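Ionotropic glutamate receptor bacterial homologue (Nostoc punctiforme, PDB 2PYY) binds L-glutamate in the cleft of a two-lobed ligand-binding core and, like ionotropic glutamate receptors, probably couples that binding to opening of an ion channel. Local coordinates at residues R32-Q37 and N201-N206; L83-S88 and Y186-P191; G89-V94 and F157-L162; T117-T122 and V134-K139. All coordinates share one frame; numbering follows the deposited sequence.

Interaction 1: residues R32-Q37 and N201-N206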
loop_
_atom_site.group_PDB
_atom_site.type_symbol
_atom_site.label_atom_id
_atom_site.label_comp_id
_atom_site.label_asym_id
_atom_site.label_seq_id
_atom_site.Cartn_x
_atom_site.Cartn_y
_atom_site.Cartn_z
ATOM N N ARG B 32 12.474 -20.884 -2.377
ATOM C CA ARG B 32 13.309 -22.030 -2.726
ATOM C C ARG B 32 12.570 -22.972 -3.677
ATOM O O ARG B 32 13.152 -23.453 -4.640
ATOM C CB ARG B 32 13.719 -22.788 -1.466
ATOM C CG ARG B 32 14.593 -24.011 -1.716
ATOM C CD ARG B 32 14.675 -24.907 -0.484
ATOM N NE ARG B 32 15.361 -24.252 0.640
ATOM C CZ ARG B 32 14.820 -24.081 1.843
ATOM N NH1 ARG B 32 13.585 -24.513 2.077
ATOM N NH2 ARG B 32 15.517 -23.496 2.810
ATOM N N SER B 33 11.286 -23.222 -3.419
ATOM C CA SER B 33 10.496 -24.113 -4.277
ATOM C C SER B 33 10.293 -23.528 -5.663
ATOM O O SER B 33 10.398 -24.223 -6.675
ATOM C CB SER B 33 9.118 -24.388 -3.666
ATOM O OG SER B 33 9.231 -24.893 -2.355
ATOM N N ILE B 34 9.975 -22.241 -5.690
ATOM C CA ILE B 34 9.751 -21.532 -6.938
ATOM C C ILE B 34 11.028 -21.574 -7.769
ATOM O O ILE B 34 10.992 -21.839 -8.964
ATOM C CB ILE B 34 9.374 -20.065 -6.663
ATOM C CG1 ILE B 34 8.045 -20.001 -5.907
ATOM C CG2 ILE B 34 9.314 -19.295 -7.958
ATOM C CD1 ILE B 34 7.645 -18.593 -5.495
ATOM N N ALA B 35 12.157 -21.323 -7.115
ATOM C CA ALA B 35 13.455 -21.313 -7.779
ATOM C C ALA B 35 13.872 -22.699 -8.251
ATOM O O ALA B 35 14.383 -22.862 -9.355
ATOM C CB ALA B 35 14.507 -20.748 -6.843
ATOM N N THR B 36 13.667 -23.700 -7.410
ATOM C CA THR B 36 14.040 -25.052 -7.783
ATOM C C THR B 36 13.193 -25.507 -8.973
ATOM O O THR B 36 13.697 -26.141 -9.902
ATOM C CB THR B 36 13.885 -26.002 -6.596
ATOM O OG1 THR B 36 12.595 -25.827 -6.023
ATOM C CG2 THR B 36 14.933 -25.704 -5.537
ATOM N N GLN B 37 11.916 -25.142 -8.974
ATOM C CA GLN B 37 11.035 -25.532 -10.061
ATOM C C GLN B 37 11.355 -24.831 -11.384
ATOM O O GLN B 37 11.120 -25.392 -12.452
ATOM C CB GLN B 37 9.591 -25.252 -9.686
ATOM C CG GLN B 37 8.620 -25.937 -10.601
ATOM C CD GLN B 37 7.252 -25.323 -10.532
ATOM O OE1 GLN B 37 6.721 -25.097 -9.443
ATOM N NE2 GLN B 37 6.662 -25.046 -11.696
ATOM N N ASN B 201 5.361 -16.478 -11.632
ATOM C CA ASN B 201 3.918 -16.636 -11.498
ATOM C C ASN B 201 3.533 -18.053 -11.879
ATOM O O ASN B 201 2.759 -18.705 -11.185
ATOM C CB ASN B 201 3.192 -15.634 -12.395
ATOM C CG ASN B 201 3.287 -14.225 -11.875
ATOM O OD1 ASN B 201 3.737 -13.997 -10.758
ATOM N ND2 ASN B 201 2.841 -13.265 -12.675
ATOM N N GLN B 202 4.085 -18.514 -12.996
ATOM C CA GLN B 202 3.821 -19.860 -13.495
ATOM C C GLN B 202 4.211 -20.882 -12.415
ATOM O O GLN B 202 3.455 -21.810 -12.115
ATOM C CB GLN B 202 4.634 -20.078 -14.777
ATOM C CG GLN B 202 4.534 -21.453 -15.403
ATOM C CD GLN B 202 3.232 -21.677 -16.146
ATOM O OE1 GLN B 202 2.599 -20.729 -16.621
ATOM N NE2 GLN B 202 2.835 -22.937 -16.269
ATOM N N ALA B 203 5.395 -20.705 -11.832
ATOM C CA ALA B 203 5.866 -21.606 -10.783
ATOM C C ALA B 203 4.931 -21.601 -9.574
ATOM O O ALA B 203 4.503 -22.655 -9.107
ATOM C CB ALA B 203 7.297 -21.222 -10.343
ATOM N N LEU B 204 4.623 -20.409 -9.066
ATOM C CA LEU B 204 3.736 -20.266 -7.908
ATOM C C LEU B 204 2.379 -20.927 -8.152
ATOM O O LEU B 204 1.836 -21.608 -7.276
ATOM C CB LEU B 204 3.513 -18.785 -7.589
ATOM C CG LEU B 204 2.680 -18.465 -6.344
ATOM C CD1 LEU B 204 3.401 -18.976 -5.107
ATOM C CD2 LEU B 204 2.460 -16.949 -6.226
ATOM N N LEU B 205 1.824 -20.698 -9.337
ATOM C CA LEU B 205 0.532 -21.281 -9.688
ATOM C C LEU B 205 0.621 -22.812 -9.628
ATOM O O LEU B 205 -0.252 -23.455 -9.060
ATOM C CB LEU B 205 0.085 -20.805 -11.088
ATOM C CG LEU B 205 -0.281 -19.314 -11.193
ATOM C CD1 LEU B 205 -0.495 -18.924 -12.642
ATOM C CD2 LEU B 205 -1.527 -19.040 -10.355
ATOM N N ASN B 206 1.674 -23.401 -10.194
ATOM C CA ASN B 206 1.788 -24.855 -10.142
ATOM C C ASN B 206 1.956 -25.339 -8.707
ATOM O O ASN B 206 1.392 -26.364 -8.330
ATOM C CB ASN B 206 2.949 -25.351 -11.000
ATOM C CG ASN B 206 2.679 -25.184 -12.488
ATOM O OD1 ASN B 206 1.535 -25.331 -12.946
ATOM N ND2 ASN B 206 3.724 -24.892 -13.253
#

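Interaction 2: residues L83-S88 and Y186-P191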
loop_
_atom_site.group_PDB
_atom_site.type_symbol
_atom_site.label_atom_id
_atom_site.label_comp_id
_atom_site.label_asym_id
_atom_site.label_seq_id
_atom_site.Cartn_x
_atom_site.Cartn_y
_atom_site.Cartn_z
ATOM N N LEU B 83 2.356 -12.472 -8.639
ATOM C CA LEU B 83 1.026 -12.681 -8.096
ATOM C C LEU B 83 1.231 -12.714 -6.592
ATOM O O LEU B 83 2.312 -13.037 -6.125
ATOM C CB LEU B 83 0.496 -14.037 -8.554
ATOM C CG LEU B 83 0.113 -14.067 -10.025
ATOM C CD1 LEU B 83 -0.105 -15.510 -10.515
ATOM C CD2 LEU B 83 -1.132 -13.232 -10.201
ATOM N N PRO B 84 0.202 -12.379 -5.812
ATOM C CA PRO B 84 0.335 -12.397 -4.351
ATOM C C PRO B 84 0.791 -13.761 -3.826
ATOM O O PRO B 84 0.374 -14.801 -4.340
ATOM C CB PRO B 84 -1.070 -12.022 -3.867
ATOM C CG PRO B 84 -1.965 -12.400 -5.025
ATOM C CD PRO B 84 -1.153 -11.981 -6.223
ATOM N N ILE B 85 1.658 -13.760 -2.815
ATOM C CA ILE B 85 2.132 -15.025 -2.248
ATOM C C ILE B 85 1.502 -15.272 -0.893
ATOM O O ILE B 85 1.686 -16.339 -0.304
ATOM C CB ILE B 85 3.656 -15.042 -2.007
ATOM C CG1 ILE B 85 4.025 -13.891 -1.059
ATOM C CG2 ILE B 85 4.387 -14.983 -3.324
ATOM C CD1 ILE B 85 5.464 -13.841 -0.660
ATOM N N PHE B 86 0.774 -14.277 -0.397
ATOM C CA PHE B 86 0.156 -14.365 0.923
ATOM C C PHE B 86 -0.883 -13.263 1.135
ATOM O O PHE B 86 -0.758 -12.171 0.581
ATOM C CB PHE B 86 1.249 -14.223 1.988
ATOM C CG PHE B 86 0.860 -14.749 3.340
ATOM C CD1 PHE B 86 1.134 -16.070 3.692
ATOM C CD2 PHE B 86 0.241 -13.927 4.270
ATOM C CE1 PHE B 86 0.801 -16.561 4.963
ATOM C CE2 PHE B 86 -0.099 -14.402 5.541
ATOM C CZ PHE B 86 0.184 -15.725 5.886
ATOM N N ALA B 87 -1.899 -13.551 1.943
ATOM C CA ALA B 87 -2.944 -12.582 2.270
ATOM C C ALA B 87 -2.670 -12.125 3.700
ATOM O O ALA B 87 -2.671 -12.935 4.631
ATOM C CB ALA B 87 -4.331 -13.243 2.184
ATOM N N SER B 88 -2.429 -10.831 3.882
ATOM C CA SER B 88 -2.116 -10.287 5.212
ATOM C C SER B 88 -2.812 -8.941 5.455
ATOM O O SER B 88 -3.748 -8.591 4.748
ATOM C CB SER B 88 -0.596 -10.118 5.343
ATOM O OG SER B 88 -0.214 -9.669 6.631
ATOM N N TYR B 186 1.045 -9.876 0.098
ATOM C CA TYR B 186 2.493 -9.837 -0.093
ATOM C C TYR B 186 2.808 -10.427 -1.442
ATOM O O TYR B 186 2.112 -11.334 -1.903
ATOM C CB TYR B 186 3.237 -10.679 0.937
ATOM C CG TYR B 186 3.016 -10.292 2.366
ATOM C CD1 TYR B 186 2.756 -8.967 2.731
ATOM C CD2 TYR B 186 3.106 -11.252 3.371
ATOM C CE1 TYR B 186 2.594 -8.615 4.071
ATOM C CE2 TYR B 186 2.949 -10.911 4.705
ATOM C CZ TYR B 186 2.694 -9.595 5.047
ATOM O OH TYR B 186 2.544 -9.285 6.376
ATOM N N GLY B 187 3.888 -9.945 -2.049
ATOM C CA GLY B 187 4.295 -10.449 -3.342
ATOM C C GLY B 187 5.804 -10.379 -3.438
ATOM O O GLY B 187 6.468 -9.884 -2.514
ATOM N N ILE B 188 6.349 -10.913 -4.525
ATOM C CA ILE B 188 7.788 -10.872 -4.770
ATOM C C ILE B 188 7.928 -9.568 -5.557
ATOM O O ILE B 188 7.169 -9.328 -6.507
ATOM C CB ILE B 188 8.242 -12.115 -5.606
ATOM C CG1 ILE B 188 8.165 -13.368 -4.717
ATOM C CG2 ILE B 188 9.678 -11.934 -6.126
ATOM C CD1 ILE B 188 8.291 -14.722 -5.470
ATOM N N ILE B 189 8.837 -8.693 -5.130
ATOM C CA ILE B 189 9.009 -7.420 -5.826
ATOM C C ILE B 189 10.116 -7.601 -6.856
ATOM O O ILE B 189 11.145 -8.215 -6.568
ATOM C CB ILE B 189 9.332 -6.268 -4.811
ATOM C CG1 ILE B 189 9.190 -4.899 -5.485
ATOM C CG2 ILE B 189 10.727 -6.467 -4.214
ATOM C CD1 ILE B 189 9.054 -3.742 -4.501
ATOM N N LEU B 190 9.884 -7.063 -8.049
ATOM C CA LEU B 190 10.815 -7.196 -9.158
ATOM C C LEU B 190 10.969 -5.869 -9.868
ATOM O O LEU B 190 10.123 -4.986 -9.728
ATOM C CB LEU B 190 10.244 -8.194 -10.171
ATOM C CG LEU B 190 9.734 -9.518 -9.630
ATOM C CD1 LEU B 190 8.410 -9.887 -10.281
ATOM C CD2 LEU B 190 10.782 -10.571 -9.864
ATOM N N PRO B 191 12.054 -5.710 -10.639
ATOM C CA PRO B 191 12.239 -4.455 -11.364
ATOM C C PRO B 191 11.273 -4.483 -12.551
ATOM O O PRO B 191 10.814 -5.554 -12.943
ATOM C CB PRO B 191 13.702 -4.520 -11.797
ATOM C CG PRO B 191 13.958 -5.995 -11.921
ATOM C CD PRO B 191 13.259 -6.554 -10.715
#

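Interaction 3: residues G89-V94 and F157-L162. With GLU (glutamic acid), chain E.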
loop_
_atom_site.group_PDB
_atom_site.type_symbol
_atom_site.label_atom_id
_atom_site.label_comp_id
_atom_site.label_asym_id
_atom_site.label_seq_id
_atom_site.Cartn_x
_atom_site.Cartn_y
_atom_site.Cartn_z
ATOM N N GLY B 89 -2.360 -8.200 6.464
ATOM C CA GLY B 89 -2.961 -6.910 6.739
ATOM C C GLY B 89 -2.474 -6.304 8.037
ATOM O O GLY B 89 -1.828 -6.972 8.843
ATOM N N LEU B 90 -2.790 -5.033 8.254
ATOM C CA LEU B 90 -2.371 -4.351 9.472
ATOM C C LEU B 90 -3.338 -4.634 10.603
ATOM O O LEU B 90 -4.542 -4.777 10.383
ATOM C CB LEU B 90 -2.303 -2.847 9.229
ATOM C CG LEU B 90 -1.495 -2.406 8.010
ATOM C CD1 LEU B 90 -1.604 -0.898 7.840
ATOM C CD2 LEU B 90 -0.049 -2.837 8.171
ATOM N N GLN B 91 -2.810 -4.713 11.816
ATOM C CA GLN B 91 -3.641 -4.958 12.980
ATOM C C GLN B 91 -3.045 -4.235 14.180
ATOM O O GLN B 91 -1.867 -3.882 14.178
ATOM C CB GLN B 91 -3.737 -6.459 13.249
ATOM C CG GLN B 91 -4.850 -6.846 14.211
ATOM C CD GLN B 91 -5.396 -8.228 13.921
ATOM O OE1 GLN B 91 -4.634 -9.182 13.759
ATOM N NE2 GLN B 91 -6.725 -8.348 13.854
ATOM N N ILE B 92 -3.868 -4.024 15.200
ATOM C CA ILE B 92 -3.438 -3.327 16.400
ATOM C C ILE B 92 -3.024 -4.288 17.516
ATOM O O ILE B 92 -3.605 -5.364 17.671
ATOM C CB ILE B 92 -4.568 -2.402 16.937
ATOM C CG1 ILE B 92 -5.076 -1.481 15.822
ATOM C CG2 ILE B 92 -4.051 -1.572 18.091
ATOM C CD1 ILE B 92 -6.270 -0.620 16.217
ATOM N N MET B 93 -2.006 -3.889 18.280
ATOM C CA MET B 93 -1.502 -4.665 19.410
ATOM C C MET B 93 -1.170 -3.710 20.556
ATOM O O MET B 93 -0.469 -2.717 20.359
ATOM C CB MET B 93 -0.240 -5.447 19.020
ATOM C CG MET B 93 0.382 -6.217 20.178
ATOM S SD MET B 93 1.794 -7.261 19.719
ATOM C CE MET B 93 3.149 -6.006 19.660
ATOM N N VAL B 94 -1.686 -4.002 21.749
ATOM C CA VAL B 94 -1.436 -3.162 22.920
ATOM C C VAL B 94 -0.980 -4.023 24.090
ATOM O O VAL B 94 -1.026 -5.248 24.012
ATOM C CB VAL B 94 -2.708 -2.382 23.343
ATOM C CG1 VAL B 94 -3.157 -1.444 22.223
ATOM C CG2 VAL B 94 -3.820 -3.350 23.692
ATOM N N PHE B 157 1.111 -3.250 13.061
ATOM C CA PHE B 157 2.010 -3.921 12.149
ATOM C C PHE B 157 1.283 -5.076 11.468
ATOM O O PHE B 157 0.085 -5.292 11.686
ATOM C CB PHE B 157 3.225 -4.401 12.951
ATOM C CG PHE B 157 4.461 -4.603 12.134
ATOM C CD1 PHE B 157 4.844 -3.674 11.184
ATOM C CD2 PHE B 157 5.264 -5.722 12.340
ATOM C CE1 PHE B 157 6.026 -3.854 10.438
ATOM C CE2 PHE B 157 6.445 -5.915 11.606
ATOM C CZ PHE B 157 6.826 -4.981 10.655
ATOM N N ASP B 158 2.000 -5.811 10.632
ATOM C CA ASP B 158 1.410 -6.940 9.911
ATOM C C ASP B 158 0.866 -8.003 10.882
ATOM O O ASP B 158 1.594 -8.513 11.740
ATOM C CB ASP B 158 2.466 -7.518 8.968
ATOM C CG ASP B 158 2.976 -6.479 7.985
ATOM O OD1 ASP B 158 3.480 -5.437 8.433
ATOM O OD2 ASP B 158 2.871 -6.695 6.774
ATOM N N ALA B 159 -0.419 -8.325 10.741
ATOM C CA ALA B 159 -1.085 -9.295 11.621
ATOM C C ALA B 159 -0.333 -10.610 11.844
ATOM O O ALA B 159 -0.167 -11.053 12.987
ATOM C CB ALA B 159 -2.509 -9.582 11.110
ATOM N N PRO B 160 0.118 -11.256 10.754
ATOM C CA PRO B 160 0.856 -12.525 10.825
ATOM C C PRO B 160 2.106 -12.399 11.688
ATOM O O PRO B 160 2.434 -13.291 12.459
ATOM C CB PRO B 160 1.216 -12.799 9.369
ATOM C CG PRO B 160 0.113 -12.121 8.602
ATOM C CD PRO B 160 -0.112 -10.845 9.355
ATOM N N VAL B 161 2.806 -11.278 11.554
ATOM C CA VAL B 161 4.013 -11.079 12.327
ATOM C C VAL B 161 3.707 -10.850 13.802
ATOM O O VAL B 161 4.402 -11.383 14.667
ATOM C CB VAL B 161 4.817 -9.908 11.756
ATOM C CG1 VAL B 161 6.067 -9.674 12.588
ATOM C CG2 VAL B 161 5.188 -10.219 10.304
ATOM N N LEU B 162 2.668 -10.065 14.091
ATOM C CA LEU B 162 2.286 -9.804 15.480
ATOM C C LEU B 162 1.843 -11.112 16.156
ATOM O O LEU B 162 2.259 -11.412 17.280
ATOM C CB LEU B 162 1.164 -8.753 15.546
ATOM C CG LEU B 162 1.529 -7.324 15.084
ATOM C CD1 LEU B 162 0.287 -6.457 15.020
ATOM C CD2 LEU B 162 2.550 -6.730 16.048
HETATM N N GLU E . 4.489 -5.693 4.991
HETATM C CA GLU E . 5.276 -4.503 5.428
HETATM C C GLU E . 5.649 -3.655 4.214
HETATM O O GLU E . 5.727 -4.228 3.107
HETATM C CB GLU E . 6.553 -4.948 6.143
HETATM C CG GLU E . 7.366 -3.801 6.736
HETATM C CD GLU E . 8.704 -4.255 7.305
HETATM O OE1 GLU E . 9.357 -3.451 8.002
HETATM O OE2 GLU E . 9.101 -5.412 7.048
HETATM O OXT GLU E . 5.863 -2.437 4.380
#

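Interaction 4: residues T117-T122 and V134-K139. With GLU (glutamic acid), chain E.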
loop_
_atom_site.group_PDB
_atom_site.type_symbol
_atom_site.label_atom_id
_atom_site.label_comp_id
_atom_site.label_asym_id
_atom_site.label_seq_id
_atom_site.Cartn_x
_atom_site.Cartn_y
_atom_site.Cartn_z
ATOM N N THR B 117 5.937 1.339 15.170
ATOM C CA THR B 117 6.006 0.420 14.046
ATOM C C THR B 117 7.364 0.621 13.372
ATOM O O THR B 117 8.145 1.493 13.775
ATOM C CB THR B 117 4.847 0.668 13.035
ATOM O OG1 THR B 117 4.757 -0.441 12.132
ATOM C CG2 THR B 117 5.079 1.946 12.240
ATOM N N THR B 118 7.653 -0.183 12.357
ATOM C CA THR B 118 8.930 -0.065 11.662
ATOM C C THR B 118 8.950 1.111 10.692
ATOM O O THR B 118 7.942 1.442 10.073
ATOM C CB THR B 118 9.291 -1.360 10.882
ATOM O OG1 THR B 118 8.278 -1.642 9.916
ATOM C CG2 THR B 118 9.417 -2.542 11.833
ATOM N N ALA B 119 10.111 1.749 10.578
ATOM C CA ALA B 119 10.279 2.873 9.675
ATOM C C ALA B 119 10.179 2.329 8.247
ATOM O O ALA B 119 10.709 1.254 7.955
ATOM C CB ALA B 119 11.657 3.536 9.903
ATOM N N GLY B 120 9.498 3.070 7.374
ATOM C CA GLY B 120 9.349 2.669 5.983
ATOM C C GLY B 120 8.352 1.551 5.720
ATOM O O GLY B 120 8.361 0.955 4.644
ATOM N N SER B 121 7.490 1.280 6.697
ATOM C CA SER B 121 6.486 0.224 6.587
ATOM C C SER B 121 5.127 0.735 6.114
ATOM O O SER B 121 4.810 1.929 6.239
ATOM C CB SER B 121 6.297 -0.458 7.945
ATOM O OG SER B 121 5.764 0.473 8.871
ATOM N N THR B 122 4.316 -0.166 5.567
ATOM C CA THR B 122 2.987 0.244 5.139
ATOM C C THR B 122 2.211 0.703 6.376
ATOM O O THR B 122 1.286 1.508 6.271
ATOM C CB THR B 122 2.222 -0.903 4.431
ATOM O OG1 THR B 122 2.130 -2.036 5.304
ATOM C CG2 THR B 122 2.939 -1.307 3.143
ATOM N N VAL B 134 3.189 8.558 15.185
ATOM C CA VAL B 134 3.879 7.289 15.021
ATOM C C VAL B 134 5.364 7.315 15.352
ATOM O O VAL B 134 6.110 8.196 14.920
ATOM C CB VAL B 134 3.708 6.778 13.573
ATOM C CG1 VAL B 134 4.145 7.861 12.593
ATOM C CG2 VAL B 134 4.527 5.501 13.360
ATOM N N LEU B 135 5.770 6.311 16.116
ATOM C CA LEU B 135 7.149 6.130 16.527
ATOM C C LEU B 135 7.760 5.121 15.563
ATOM O O LEU B 135 7.637 3.913 15.753
ATOM C CB LEU B 135 7.200 5.585 17.949
ATOM C CG LEU B 135 8.595 5.308 18.467
ATOM C CD1 LEU B 135 9.342 6.620 18.654
ATOM C CD2 LEU B 135 8.521 4.550 19.786
ATOM N N GLU B 136 8.394 5.632 14.515
ATOM C CA GLU B 136 9.021 4.794 13.509
ATOM C C GLU B 136 10.416 4.379 13.971
ATOM O O GLU B 136 11.347 5.199 14.027
ATOM C CB GLU B 136 9.096 5.540 12.171
ATOM C CG GLU B 136 7.730 5.823 11.551
ATOM C CD GLU B 136 7.814 6.406 10.144
ATOM O OE1 GLU B 136 8.574 5.870 9.313
ATOM O OE2 GLU B 136 7.105 7.394 9.860
ATOM N N VAL B 137 10.554 3.101 14.312
ATOM C CA VAL B 137 11.830 2.567 14.779
ATOM C C VAL B 137 12.567 1.845 13.661
ATOM O O VAL B 137 11.951 1.311 12.752
ATOM C CB VAL B 137 11.626 1.607 15.962
ATOM C CG1 VAL B 137 11.099 2.387 17.165
ATOM C CG2 VAL B 137 10.663 0.498 15.587
ATOM N N PRO B 138 13.902 1.816 13.720
ATOM C CA PRO B 138 14.713 1.159 12.695
ATOM C C PRO B 138 14.768 -0.354 12.810
ATOM O O PRO B 138 15.219 -1.034 11.895
ATOM C CB PRO B 138 16.081 1.800 12.895
ATOM C CG PRO B 138 16.148 1.902 14.401
ATOM C CD PRO B 138 14.757 2.448 14.741
ATOM N N LYS B 139 14.289 -0.883 13.932
ATOM C CA LYS B 139 14.308 -2.332 14.187
ATOM C C LYS B 139 12.953 -2.804 14.699
ATOM O O LYS B 139 12.415 -2.247 15.658
ATOM C CB LYS B 139 15.372 -2.654 15.249
ATOM C CG LYS B 139 16.763 -2.988 14.749
ATOM C CD LYS B 139 16.901 -4.495 14.537
ATOM C CE LYS B 139 18.353 -4.944 14.308
ATOM N NZ LYS B 139 18.456 -6.451 14.220
HETATM N N GLU E . 4.489 -5.693 4.991
HETATM C CA GLU E . 5.276 -4.503 5.428
HETATM C C GLU E . 5.649 -3.655 4.214
HETATM O O GLU E . 5.727 -4.228 3.107
HETATM C CB GLU E . 6.553 -4.948 6.143
HETATM C CG GLU E . 7.366 -3.801 6.736
HETATM C CD GLU E . 8.704 -4.255 7.305
HETATM O OE1 GLU E . 9.357 -3.451 8.002
HETATM O OE2 GLU E . 9.101 -5.412 7.048
HETATM O OXT GLU E . 5.863 -2.437 4.380
HETATM O O HOH W 1 8.780 6.063 6.667
#

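Interaction 1: residues R32-Q37 and N201-N206
Ile-34 and Gln-37, one helical turn apart, straddle Ala-203 where helix 26-38 crosses helix 197-209. The segment axes approach to 9.1 Å and run at 113° to one another, a spacing made easy by the short side chain of Ala-203, whose CB points toward the other helix. The two branches of Ile-34 divide the work. CG2 lies anti to the backbone N and its methyl packs against Ala-203 CB at 3.7 Å, while the CG1 arm extends to put CD1 near Leu-204 CD1, 4.3 Å away. CB of Leu-204 points away from helix 26-38, and it is the CD1 methyl that meets Ile-34; the leucine side chain also touches Leu-30 and Ile-85. A beta-branched and a forked residue suit this interior, since each presents methyls in two directions.

Toward the solvent edge the character changes. Gln-37, with CG anti to its N (chi1 -166°) and the chain stretched out beyond, lays its amide over the Ala-203 backbone, CD standing 4.0 Å from Ala-203 CA. It crosses the Asn-206 side chain at about a right angle, and polar ends suit this more open margin. Asn-206 also packs on Ala-73 of the second subunit. In the fold, helix 197-209 packs on the helix of a beta-alpha-beta crossover, helix 26-38, which links the neighbouring parallel strands 5-10 and 42-47 of one lobe of this periplasmic-binding-protein-like fold.

Interaction 2: residues L83-S88 and Y186-P191
Tyr-186 is paired with two successive residues, Ile-85 and Phe-86, which makes a classic beta bulge in the antiparallel pairing of strands 86-94 and 175-190. The tyrosine's carbonyl O takes the N-H of Ile-85 in a short, fairly straight bond of 2.6 Å, and its N donates to Phe-86 O at 3.0 Å.

The Tyr-186 side chain can be followed outward. CB rests on Ile-85 CG1 at 3.9 Å, the isoleucine crossing it at about a right angle. With CG anti to the carbonyl carbon (chi1 -59°), the ring heads along Phe-86, and CD2 comes within 3.8 Å of Phe-86 CB. The two rings point the same way with planes only 18° apart, yet their centroids are 5.9 Å apart, so they barely overlap. The Phe-86 ring instead meets Phe-15 and Phe-26 edge-to-face, so an apolar ring is at home among other aromatics. Farther out, Ser-88 CB sits over one face of the tyrosine ring, 3.3 Å from CZ; a residue as small as serine fits so near a ring. At the tip, Ser-88 OG donates to Tyr-186 OH over 2.8 Å.

The ring lines the glutamate pocket. A phenylalanine in place of Tyr-186 would probably leave Ser-88 OG without its acceptor and let the Asp-158 carboxylate turn more easily. The hydroxyl serves the pocket through that carboxylate: Tyr-186 OH is hydrogen-bonded to Asp-158 OD2, the oxygen that itself holds the ligand.

Interaction 3: residues G89-V94 and F157-L162
Met-93 holds CG anti to its backbone N (chi1 177°) and bends at chi3 (81°), which swings CE against Leu-162 CD2 at 3.7 Å; flexible methionine suits this oblique meeting. The frame is an antiparallel strand pair running straight into a helix. Asp-158 takes the N-cap position, but its carboxylate caps nothing and is turned to the ligand instead. Gln-91 N donates to Phe-157 O (3.0 Å), and Phe-157 N returns a bond to Gln-91 O (3.2 Å). At the first turn of the helix, Ala-159 N donates to Gly-89 O, 2.7 Å away. Small Ala-159 then leaves room for Gln-91, whose OE1 lies 3.4 Å from Ala-159 CB.

At the end of the strand, Asp-158 faces the bound glutamate. With CG anti to the carbonyl carbon (chi1 -58°), its OD2 accepts a bond of 2.6 Å from the ligand's amino N, an anionic group being well matched to an ammonium. OD2 also takes the Tyr-186 hydroxyl, and an alanine in place of Asp-158 would probably leave both without their partner. Asp-158 OD1 lies over one face of the Phe-157 ring. The ligand's far carboxylate instead meets the ring's edge: GLU OE1 lies in the ring plane, and Phe-157 CZ is 3.9 Å from GLU CD.

Interaction 4: residues T117-T122 and V134-K139
Thr-117 is gripped between two residues of a parallel neighbour, giving its N-H to Leu-135 O (3.1 Å) and taking Val-137 N on its own O (2.9 Å), after which Ala-119 N bonds Val-137 O (2.9 Å). Strands 114-118 and 133-137 are thus paired, joined by helix 122-129 in a beta-alpha-beta unit. Thr-117 turns OG1 anti to its backbone N (chi1 -166°), where it bonds Val-156 O, and leaves CG2 to meet Val-134 CG2 obliquely at 3.8 Å; one beta-branched residue serves both a polar and an apolar partner.

The chain then makes a type II turn from Thr-118 to Ser-121. Gly-120, at phi 76°, takes the place in it where glycine is most at ease. Ser-121 OG donates to Thr-118 O at 2.7 Å and accepts from Ala-124 N, so it closes the turn and caps the helix together. Near the turn, Glu-136 OE1 accepts from a water (2.7 Å) that is weakly held by Gly-120 N. Its OE2 forms a salt bridge with Arg-128, and the Glu-136 of a third subunit lies close by, a pairing of like charges that the salt bridge to Arg-128 probably offsets in part.

Chemically, donors from the start of the turn and from the first helical residue after it reach the bound glutamate. Thr-118 OG1 donates to GLU OE1 (2.8 Å) and Thr-122 N to GLU OXT (3.0 Å), and the positive end of the helix dipole would be likely to favour that alpha-carboxylate.

The four contacts string out across the molecule, interactions 1 and 4 having centres about 32 Å apart on opposite sides of its centre. Interaction 1 encloses the others along the chain; within it interaction 2 encloses interaction 3, which encloses interaction 4. Interactions 2, 3 and 4 lie on one six-stranded mixed sheet, the first two sharing strand 86-94. Neighbouring centres are about 13 Å apart (1 and 2), 18 Å (2 and 3) and 13 Å (3 and 4), and each such pair touches. Interactions 2, 3 and 4 all contribute to the glutamate pocket, whereas interactions 1 and 2 meet the second subunit and interaction 4 meets a third, so the ligand site and the subunit contacts are parts of one connected framework.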